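Local coordinates for protein erythrocyte binding antigen 140 (Plasmodium falciparum, PDB 4GF2) that probably binds a sialic acid-bearing host receptor, glycophorin C, during erythrocyte invasion, here as the part with two Duffy-binding domains, at residues A[141-144]-A[149-152]; A[196-201]-A[276-281]; A[282-287]-A[312-317]. The protein carries 3 engineered substitutions. All coordinates share one frame; numbering follows the deposited sequence.

Interaction 1: residues A[141-144]-A[149-152]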
loop_
_atom_site.group_PDB
_atom_site.type_symbol
_atom_site.label_atom_id
_atom_site.label_comp_id
_atom_site.label_asym_id
_atom_site.label_seq_id
_atom_site.Cartn_x
_atom_site.Cartn_y
_atom_site.Cartn_z
ATOM N N GLU A 141 35.044 -36.260 20.372
ATOM C CA GLU A 141 36.003 -37.301 20.027
ATOM C C GLU A 141 35.304 -38.430 19.269
ATOM O O GLU A 141 35.819 -38.933 18.275
ATOM C CB GLU A 141 36.678 -37.845 21.287
ATOM C CG GLU A 141 37.511 -36.814 22.036
ATOM C CD GLU A 141 38.178 -37.388 23.274
ATOM O OE1 GLU A 141 38.710 -38.515 23.197
ATOM O OE2 GLU A 141 38.168 -36.712 24.325
ATOM N N TRP A 142 34.124 -38.820 19.737
ATOM C CA TRP A 142 33.380 -39.896 19.101
ATOM C C TRP A 142 33.077 -39.537 17.650
ATOM O O TRP A 142 33.270 -40.345 16.742
ATOM C CB TRP A 142 32.082 -40.175 19.860
ATOM C CG TRP A 142 31.312 -41.328 19.302
ATOM C CD1 TRP A 142 31.356 -42.622 19.725
ATOM C CD2 TRP A 142 30.384 -41.292 18.209
ATOM N NE1 TRP A 142 30.511 -43.396 18.968
ATOM C CE2 TRP A 142 29.904 -42.606 18.029
ATOM C CE3 TRP A 142 29.917 -40.282 17.365
ATOM C CZ2 TRP A 142 28.979 -42.931 17.039
ATOM C CZ3 TRP A 142 29.001 -40.607 16.383
ATOM C CH2 TRP A 142 28.541 -41.920 16.228
ATOM N N TRP A 143 32.609 -38.315 17.428
ATOM C CA TRP A 143 32.337 -37.866 16.075
ATOM C C TRP A 143 33.607 -37.954 15.236
ATOM O O TRP A 143 33.577 -38.419 14.096
ATOM C CB TRP A 143 31.789 -36.438 16.065
ATOM C CG TRP A 143 31.358 -36.013 14.706
ATOM C CD1 TRP A 143 32.059 -35.242 13.826
ATOM C CD2 TRP A 143 30.134 -36.356 14.053
ATOM N NE1 TRP A 143 31.341 -35.077 12.666
ATOM C CE2 TRP A 143 30.155 -35.754 12.780
ATOM C CE3 TRP A 143 29.018 -37.114 14.420
ATOM C CZ2 TRP A 143 29.107 -35.883 11.877
ATOM C CZ3 TRP A 143 27.976 -37.240 13.521
ATOM C CH2 TRP A 143 28.029 -36.629 12.264
ATOM N N GLU A 144 34.724 -37.517 15.808
ATOM C CA GLU A 144 36.000 -37.537 15.104
ATOM C C GLU A 144 36.270 -38.913 14.505
ATOM O O GLU A 144 36.669 -39.031 13.347
ATOM C CB GLU A 144 37.142 -37.157 16.051
ATOM C CG GLU A 144 37.805 -35.827 15.735
ATOM C CD GLU A 144 38.507 -35.823 14.388
ATOM O OE1 GLU A 144 39.487 -36.579 14.221
ATOM O OE2 GLU A 144 38.076 -35.060 13.497
ATOM N N ASN A 149 33.029 -42.618 8.330
ATOM C CA ASN A 149 32.128 -43.726 8.045
ATOM C C ASN A 149 30.672 -43.273 7.951
ATOM O O ASN A 149 29.914 -43.768 7.116
ATOM C CB ASN A 149 32.285 -44.820 9.103
ATOM C CG ASN A 149 31.283 -45.941 8.933
ATOM O OD1 ASN A 149 30.616 -46.344 9.886
ATOM N ND2 ASN A 149 31.161 -46.446 7.710
ATOM N N LEU A 150 30.283 -42.328 8.800
ATOM C CA LEU A 150 28.923 -41.802 8.779
ATOM C C LEU A 150 28.631 -41.073 7.465
ATOM O O LEU A 150 27.568 -41.250 6.867
ATOM C CB LEU A 150 28.698 -40.859 9.964
ATOM C CG LEU A 150 28.544 -41.515 11.339
ATOM C CD1 LEU A 150 28.572 -40.470 12.439
ATOM C CD2 LEU A 150 27.253 -42.309 11.408
ATOM N N TRP A 151 29.573 -40.251 7.018
ATOM C CA TRP A 151 29.405 -39.521 5.768
ATOM C C TRP A 151 29.313 -40.497 4.604
ATOM O O TRP A 151 28.364 -40.458 3.819
ATOM C CB TRP A 151 30.571 -38.561 5.550
ATOM C CG TRP A 151 30.618 -37.972 4.175
ATOM C CD1 TRP A 151 31.557 -38.210 3.216
ATOM C CD2 TRP A 151 29.688 -37.046 3.605
ATOM N NE1 TRP A 151 31.271 -37.487 2.085
ATOM C CE2 TRP A 151 30.127 -36.765 2.296
ATOM C CE3 TRP A 151 28.522 -36.428 4.072
ATOM C CZ2 TRP A 151 29.448 -35.893 1.449
ATOM C CZ3 TRP A 151 27.845 -35.564 3.228
ATOM C CH2 TRP A 151 28.309 -35.304 1.933
ATOM N N ASN A 152 30.300 -41.379 4.503
ATOM C CA ASN A 152 30.334 -42.358 3.428
ATOM C C ASN A 152 29.034 -43.141 3.310
ATOM O O ASN A 152 28.539 -43.363 2.206
ATOM C CB ASN A 152 31.506 -43.316 3.621
ATOM C CG ASN A 152 32.832 -42.686 3.254
ATOM O OD1 ASN A 152 32.880 -41.731 2.479
ATOM N ND2 ASN A 152 33.917 -43.220 3.802
#

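Interaction 2: residues A[196-201]-A[276-281]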
loop_
_atom_site.group_PDB
_atom_site.type_symbol
_atom_site.label_atom_id
_atom_site.label_comp_id
_atom_site.label_asym_id
_atom_site.label_seq_id
_atom_site.Cartn_x
_atom_site.Cartn_y
_atom_site.Cartn_z
ATOM N N LEU A 196 11.641 -12.901 -11.754
ATOM C CA LEU A 196 11.350 -13.335 -13.116
ATOM C C LEU A 196 9.848 -13.310 -13.352
ATOM O O LEU A 196 9.389 -12.935 -14.429
ATOM C CB LEU A 196 11.907 -14.735 -13.386
ATOM C CG LEU A 196 13.430 -14.844 -13.509
ATOM C CD1 LEU A 196 13.838 -16.275 -13.811
ATOM C CD2 LEU A 196 13.970 -13.904 -14.579
ATOM N N ASN A 197 9.079 -13.709 -12.345
ATOM C CA ASN A 197 7.630 -13.586 -12.425
ATOM C C ASN A 197 7.230 -12.133 -12.667
ATOM O O ASN A 197 6.337 -11.852 -13.464
ATOM C CB ASN A 197 6.969 -14.111 -11.152
ATOM C CG ASN A 197 6.992 -15.621 -11.069
ATOM O OD1 ASN A 197 6.962 -16.310 -12.088
ATOM N ND2 ASN A 197 7.044 -16.148 -9.850
ATOM N N ILE A 198 7.901 -11.211 -11.985
ATOM C CA ILE A 198 7.626 -9.789 -12.165
ATOM C C ILE A 198 7.863 -9.366 -13.612
ATOM O O ILE A 198 7.049 -8.652 -14.188
ATOM C CB ILE A 198 8.492 -8.916 -11.236
ATOM C CG1 ILE A 198 7.995 -9.027 -9.796
ATOM C CG2 ILE A 198 8.458 -7.470 -11.687
ATOM C CD1 ILE A 198 8.878 -8.321 -8.790
ATOM N N LYS A 199 8.976 -9.806 -14.193
ATOM C CA LYS A 199 9.281 -9.485 -15.585
ATOM C C LYS A 199 8.210 -10.047 -16.506
ATOM O O LYS A 199 7.671 -9.342 -17.359
ATOM C CB LYS A 199 10.642 -10.049 -15.995
ATOM C CG LYS A 199 11.827 -9.435 -15.272
ATOM C CD LYS A 199 13.020 -9.270 -16.206
ATOM C CE LYS A 199 14.304 -9.007 -15.431
ATOM N NZ LYS A 199 15.412 -8.528 -16.305
ATOM N N ASP A 200 7.913 -11.326 -16.323
ATOM C CA ASP A 200 6.939 -12.027 -17.145
ATOM C C ASP A 200 5.605 -11.286 -17.210
ATOM O O ASP A 200 5.051 -11.086 -18.292
ATOM C CB ASP A 200 6.715 -13.436 -16.591
ATOM C CG ASP A 200 5.773 -14.254 -17.448
ATOM O OD1 ASP A 200 5.999 -14.330 -18.673
ATOM O OD2 ASP A 200 4.800 -14.810 -16.897
ATOM N N LYS A 201 5.099 -10.876 -16.051
ATOM C CA LYS A 201 3.764 -10.293 -15.963
ATOM C C LYS A 201 3.755 -8.780 -16.170
ATOM O O LYS A 201 2.756 -8.213 -16.616
ATOM C CB LYS A 201 3.131 -10.627 -14.609
ATOM C CG LYS A 201 3.044 -12.118 -14.320
ATOM C CD LYS A 201 2.520 -12.886 -15.527
ATOM C CE LYS A 201 2.335 -14.364 -15.218
ATOM N NZ LYS A 201 1.124 -14.615 -14.392
ATOM N N ASP A 276 11.105 -0.482 -8.968
ATOM C CA ASP A 276 10.252 0.693 -9.105
ATOM C C ASP A 276 9.800 0.881 -10.551
ATOM O O ASP A 276 8.662 1.266 -10.809
ATOM C CB ASP A 276 10.994 1.945 -8.632
ATOM C CG ASP A 276 11.074 2.044 -7.120
ATOM O OD1 ASP A 276 10.712 1.069 -6.431
ATOM O OD2 ASP A 276 11.503 3.106 -6.619
ATOM N N ASP A 277 10.698 0.604 -11.491
ATOM C CA ASP A 277 10.399 0.763 -12.910
ATOM C C ASP A 277 9.331 -0.218 -13.395
ATOM O O ASP A 277 8.604 0.070 -14.344
ATOM C CB ASP A 277 11.667 0.566 -13.748
ATOM C CG ASP A 277 12.710 1.640 -13.501
ATOM O OD1 ASP A 277 12.340 2.751 -13.056
ATOM O OD2 ASP A 277 13.903 1.369 -13.762
ATOM N N LEU A 278 9.247 -1.379 -12.756
ATOM C CA LEU A 278 8.354 -2.434 -13.224
ATOM C C LEU A 278 7.101 -2.589 -12.368
ATOM O O LEU A 278 6.111 -3.170 -12.814
ATOM C CB LEU A 278 9.090 -3.772 -13.262
ATOM C CG LEU A 278 10.192 -3.933 -14.311
ATOM C CD1 LEU A 278 10.755 -5.340 -14.247
ATOM C CD2 LEU A 278 9.678 -3.628 -15.710
ATOM N N CYS A 279 7.144 -2.077 -11.143
ATOM C CA CYS A 279 6.090 -2.368 -10.175
ATOM C C CYS A 279 5.336 -1.142 -9.677
ATOM O O CYS A 279 4.350 -1.274 -8.957
ATOM C CB CYS A 279 6.673 -3.132 -8.990
ATOM S SG CYS A 279 7.176 -4.810 -9.406
ATOM N N ASP A 280 5.796 0.047 -10.053
ATOM C CA ASP A 280 5.054 1.267 -9.752
ATOM C C ASP A 280 4.094 1.584 -10.892
ATOM O O ASP A 280 4.513 1.728 -12.043
ATOM C CB ASP A 280 6.003 2.450 -9.545
ATOM C CG ASP A 280 6.672 2.434 -8.184
ATOM O OD1 ASP A 280 6.536 1.422 -7.464
ATOM O OD2 ASP A 280 7.337 3.434 -7.835
ATOM N N CYS A 281 2.807 1.675 -10.573
ATOM C CA CYS A 281 1.820 2.143 -11.534
ATOM C C CYS A 281 2.095 3.615 -11.825
ATOM O O CYS A 281 1.961 4.472 -10.948
ATOM C CB CYS A 281 0.402 1.950 -10.993
ATOM S SG CYS A 281 -0.896 2.735 -11.992
#

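Interaction 3: residues A[282-287]-A[312-317]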
loop_
_atom_site.group_PDB
_atom_site.type_symbol
_atom_site.label_atom_id
_atom_site.label_comp_id
_atom_site.label_asym_id
_atom_site.label_seq_id
_atom_site.Cartn_x
_atom_site.Cartn_y
_atom_site.Cartn_z
ATOM N N ARG A 282 2.479 3.907 -13.060
ATOM C CA ARG A 282 3.004 5.226 -13.395
ATOM C C ARG A 282 1.960 6.341 -13.424
ATOM O O ARG A 282 2.322 7.516 -13.409
ATOM C CB ARG A 282 3.782 5.167 -14.714
ATOM C CG ARG A 282 5.143 4.501 -14.555
ATOM C CD ARG A 282 5.826 4.208 -15.881
ATOM N NE ARG A 282 7.047 3.432 -15.678
ATOM C CZ ARG A 282 7.802 2.933 -16.654
ATOM N NH1 ARG A 282 7.474 3.121 -17.926
ATOM N NH2 ARG A 282 8.890 2.240 -16.353
ATOM N N TYR A 283 0.675 5.996 -13.455
ATOM C CA TYR A 283 -0.353 7.033 -13.391
ATOM C C TYR A 283 -0.954 7.182 -11.989
ATOM O O TYR A 283 -1.922 7.919 -11.797
ATOM C CB TYR A 283 -1.430 6.870 -14.489
ATOM C CG TYR A 283 -2.350 5.668 -14.418
ATOM C CD1 TYR A 283 -3.026 5.332 -13.251
ATOM C CD2 TYR A 283 -2.583 4.897 -15.551
ATOM C CE1 TYR A 283 -3.878 4.242 -13.208
ATOM C CE2 TYR A 283 -3.431 3.812 -15.518
ATOM C CZ TYR A 283 -4.078 3.487 -14.348
ATOM O OH TYR A 283 -4.923 2.402 -14.323
ATOM N N THR A 284 -0.363 6.496 -11.013
ATOM C CA THR A 284 -0.664 6.748 -9.607
ATOM C C THR A 284 0.612 6.863 -8.773
ATOM O O THR A 284 0.975 7.952 -8.339
ATOM C CB THR A 284 -1.580 5.665 -8.983
ATOM O OG1 THR A 284 -1.381 4.407 -9.641
ATOM C CG2 THR A 284 -3.034 6.066 -9.113
ATOM N N ALA A 285 1.298 5.743 -8.566
ATOM C CA ALA A 285 2.419 5.695 -7.634
ATOM C C ALA A 285 3.512 6.695 -8.000
ATOM O O ALA A 285 3.978 7.457 -7.152
ATOM C CB ALA A 285 2.990 4.293 -7.574
ATOM N N THR A 286 3.918 6.692 -9.264
ATOM C CA THR A 286 4.993 7.565 -9.720
ATOM C C THR A 286 4.707 9.040 -9.422
ATOM O O THR A 286 5.562 9.746 -8.894
ATOM C CB THR A 286 5.251 7.387 -11.226
ATOM O OG1 THR A 286 5.613 6.026 -11.490
ATOM C CG2 THR A 286 6.370 8.304 -11.693
ATOM N N ILE A 287 3.507 9.505 -9.753
ATOM C CA ILE A 287 3.167 10.910 -9.538
ATOM C C ILE A 287 3.024 11.212 -8.047
ATOM O O ILE A 287 3.438 12.273 -7.577
ATOM C CB ILE A 287 1.873 11.317 -10.271
ATOM C CG1 ILE A 287 1.994 11.008 -11.765
ATOM C CG2 ILE A 287 1.602 12.801 -10.071
ATOM C CD1 ILE A 287 0.847 11.544 -12.608
ATOM N N ARG A 312 -5.647 10.072 -18.694
ATOM C CA ARG A 312 -6.710 9.302 -19.317
ATOM C C ARG A 312 -6.597 7.825 -18.953
ATOM O O ARG A 312 -7.571 7.082 -19.033
ATOM C CB ARG A 312 -6.695 9.518 -20.830
ATOM C CG ARG A 312 -7.079 10.945 -21.201
ATOM C CD ARG A 312 -6.940 11.229 -22.681
ATOM N NE ARG A 312 -7.367 12.589 -23.002
ATOM C CZ ARG A 312 -7.258 13.149 -24.202
ATOM N NH1 ARG A 312 -6.728 12.473 -25.214
ATOM N NH2 ARG A 312 -7.676 14.394 -24.390
ATOM N N GLY A 313 -5.408 7.403 -18.538
ATOM C CA GLY A 313 -5.233 6.055 -18.037
ATOM C C GLY A 313 -6.002 5.903 -16.739
ATOM O O GLY A 313 -6.718 4.922 -16.530
ATOM N N PHE A 314 -5.861 6.898 -15.870
ATOM C CA PHE A 314 -6.525 6.889 -14.574
ATOM C C PHE A 314 -8.044 6.983 -14.711
ATOM O O PHE A 314 -8.780 6.537 -13.831
ATOM C CB PHE A 314 -6.009 8.040 -13.716
ATOM C CG PHE A 314 -6.519 8.016 -12.313
ATOM C CD1 PHE A 314 -5.917 7.217 -11.361
ATOM C CD2 PHE A 314 -7.602 8.796 -11.944
ATOM C CE1 PHE A 314 -6.385 7.197 -10.064
ATOM C CE2 PHE A 314 -8.072 8.777 -10.653
ATOM C CZ PHE A 314 -7.463 7.975 -9.711
ATOM N N GLY A 315 -8.510 7.570 -15.808
ATOM C CA GLY A 315 -9.930 7.610 -16.104
ATOM C C GLY A 315 -10.568 8.977 -15.930
ATOM O O GLY A 315 -11.766 9.077 -15.666
ATOM N N CYS A 316 -9.774 10.031 -16.080
ATOM C CA CYS A 316 -10.298 11.390 -16.029
ATOM C C CYS A 316 -9.870 12.197 -17.252
ATOM O O CYS A 316 -9.009 11.773 -18.017
ATOM C CB CYS A 316 -9.833 12.088 -14.754
ATOM S SG CYS A 316 -10.477 11.347 -13.249
ATOM N N ASN A 317 -10.472 13.367 -17.424
ATOM C CA ASN A 317 -10.164 14.221 -18.560
ATOM C C ASN A 317 -10.210 15.686 -18.144
ATOM O O ASN A 317 -10.679 16.013 -17.053
ATOM C CB ASN A 317 -11.154 13.959 -19.695
ATOM C CG ASN A 317 -10.673 14.499 -21.030
ATOM O OD1 ASN A 317 -9.487 14.425 -21.355
ATOM N ND2 ASN A 317 -11.595 15.049 -21.809
#

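Interaction 1: residues A[141-144]-A[149-152]
Trp143 and Leu150 mark the closest backbone approach of two short segments on one continuous helix, 132-155, with their CA atoms 9.0 Å apart. Residues 141-144 and 149-152 therefore follow one another along the helix, about two turns apart, and do not lie side by side. The separation is less than seven residues of a straight helix would climb, which is consistent with a bend in this region. The side chains close the interval from both ends: the two indoles run toward the C-terminal end of the helix, and Leu150 reaches back toward its N-terminal end. Both tryptophans hold CG anti to the backbone N (chi1 -177° for Trp142 and -174° for Trp143), and this sends the six-membered rings along the helix toward the leucine. The touching is done by one methyl, Leu150 CD1. It lies 3.5 Å from CZ3 of Trp143, with CE3 and CH2 of that ring only slightly farther, and 4.0 Å from CZ3 of Trp142. It approaches each ring obliquely. Because CD1 extends from CG anti to CA (chi2 170°), the leucine presents its methyl at full reach. The contact belongs to the aromatic core of the first Duffy-binding domain, an essentially helical fold in which 132-155 packs against helices 56-78 and 83-101. Trp142 meets the ring of Phe59 edge-to-face and also touches those of Phe63 and Phe101, while Trp143 leans on Phe94 and Phe97. Leu150 continues onto Phe63 and Leu64, sharing Phe63 with Trp142. All three touching residues are buried, and what passes between them is purely apolar.

Interaction 2: residues A[196-201]-A[276-281]
Ile198 on helix 175-202 lies opposite Leu278 near the end of helix 273-279, their CA atoms 7.5 Å apart. From CA, the CB of Ile198 points toward the other segment, and there the side chain divides. The CG2 branch, anti to the backbone N, enters the angle between two neighbours: it is 3.7 Å from Cys279 SG and 4.0 Å from Leu278 CD1, with Leu278 CB only slightly farther. The other branch leaves through CG1, anti to the carbonyl carbon (chi1 -73°), and its tip, CD1, ends 4.0 Å from Cys279 SG. Both methyls of the isoleucine therefore lie against the sulfur, while CG2 alone also serves the leucine. At the margin, the aliphatic part of Lys199 passes by, its CG 4.4 Å from Leu278 CD1, and its amine continues to a long, weak ion pair with Glu274. Cys279 is joined by a disulfide to Cys219 on helix 213-242, and Ile198 also touches Pro218 and Tyr222 of that helix, making this a three-helix junction. Asn205 ND2 bonds the carbonyls of Asp277 and Asp280 just beside it. Ile198 meets a disulfide sulfur and a leucine in a largely buried setting, so the fit probably rests on dispersion and the burial of apolar surface, while the covalent bond fixes the place of the sulfur.

Interaction 3: residues A[282-287]-A[312-317]
Tyr283 lays one ring face on the Gly313-Phe314 peptide, and this is where the two segments are packed most closely. Gly313 C sits 3.5 Å above the ring plane, displaced toward the rim, and Phe314 N lies 3.8 Å above it, over the ring centre. Gly313 has no side chain between its backbone and the ring, which lets the two come this close. Tyr283 CG lies between its own backbone N and carbonyl carbon (chi1 67°), a crowded position that brings the ring flat over the peptide. Phe314 turns an edge to it: Tyr283 CD1 lies at the edge of the Phe314 ring, in its plane, 3.9 Å from Phe314 CD1, the two side chains crossing at about a right angle. Thr284 CG2 adds a second apolar touch, 3.7 Å from Phe314 CE1, while its hydroxyl bonds Glu366. His367 and Tyr374 of helix 361-382 also meet the Phe314 ring, and Cys316 is disulfide-bonded to Cys349.

The other side of 312-317 is looser and exposed. The CB of Arg312 points away from 282-287, and its NE donates to Asn317 OD1 at 3.3 Å, approaching from 37° out of the carbonyl plane. This long bond bridges the exit from the helix. Gly315, with positive phi, is the C-prime residue of a Schellman motif, in which Cys316 N reaches back to Leu311 O and Gly315 N to Arg312 O: the classic glycine-terminated end of helix 308-314, with the tyrosine face laid over its last turn.

From the N terminus, the three contacts follow in series; none nests in or crosses another. Interaction 1 stays within helix 132-155, spanning only four intervening residues, all helical, about 49 Å, centre to centre, from interaction 2. Interaction 2 closes a loop of 74 residues, mostly helical, bringing helix 273-279 back to helix 175-202. The chain then runs without a break from 276-281 into 282-287, where interaction 3 closes a shorter excursion of 24 residues onto the end of helix 308-314. Interactions 2 and 3 touch, with centres about 17 Å apart, and together lead from helix 175-202, in the first Duffy-binding domain, through helix 273-279 to the surroundings of helix 361-382, in the second.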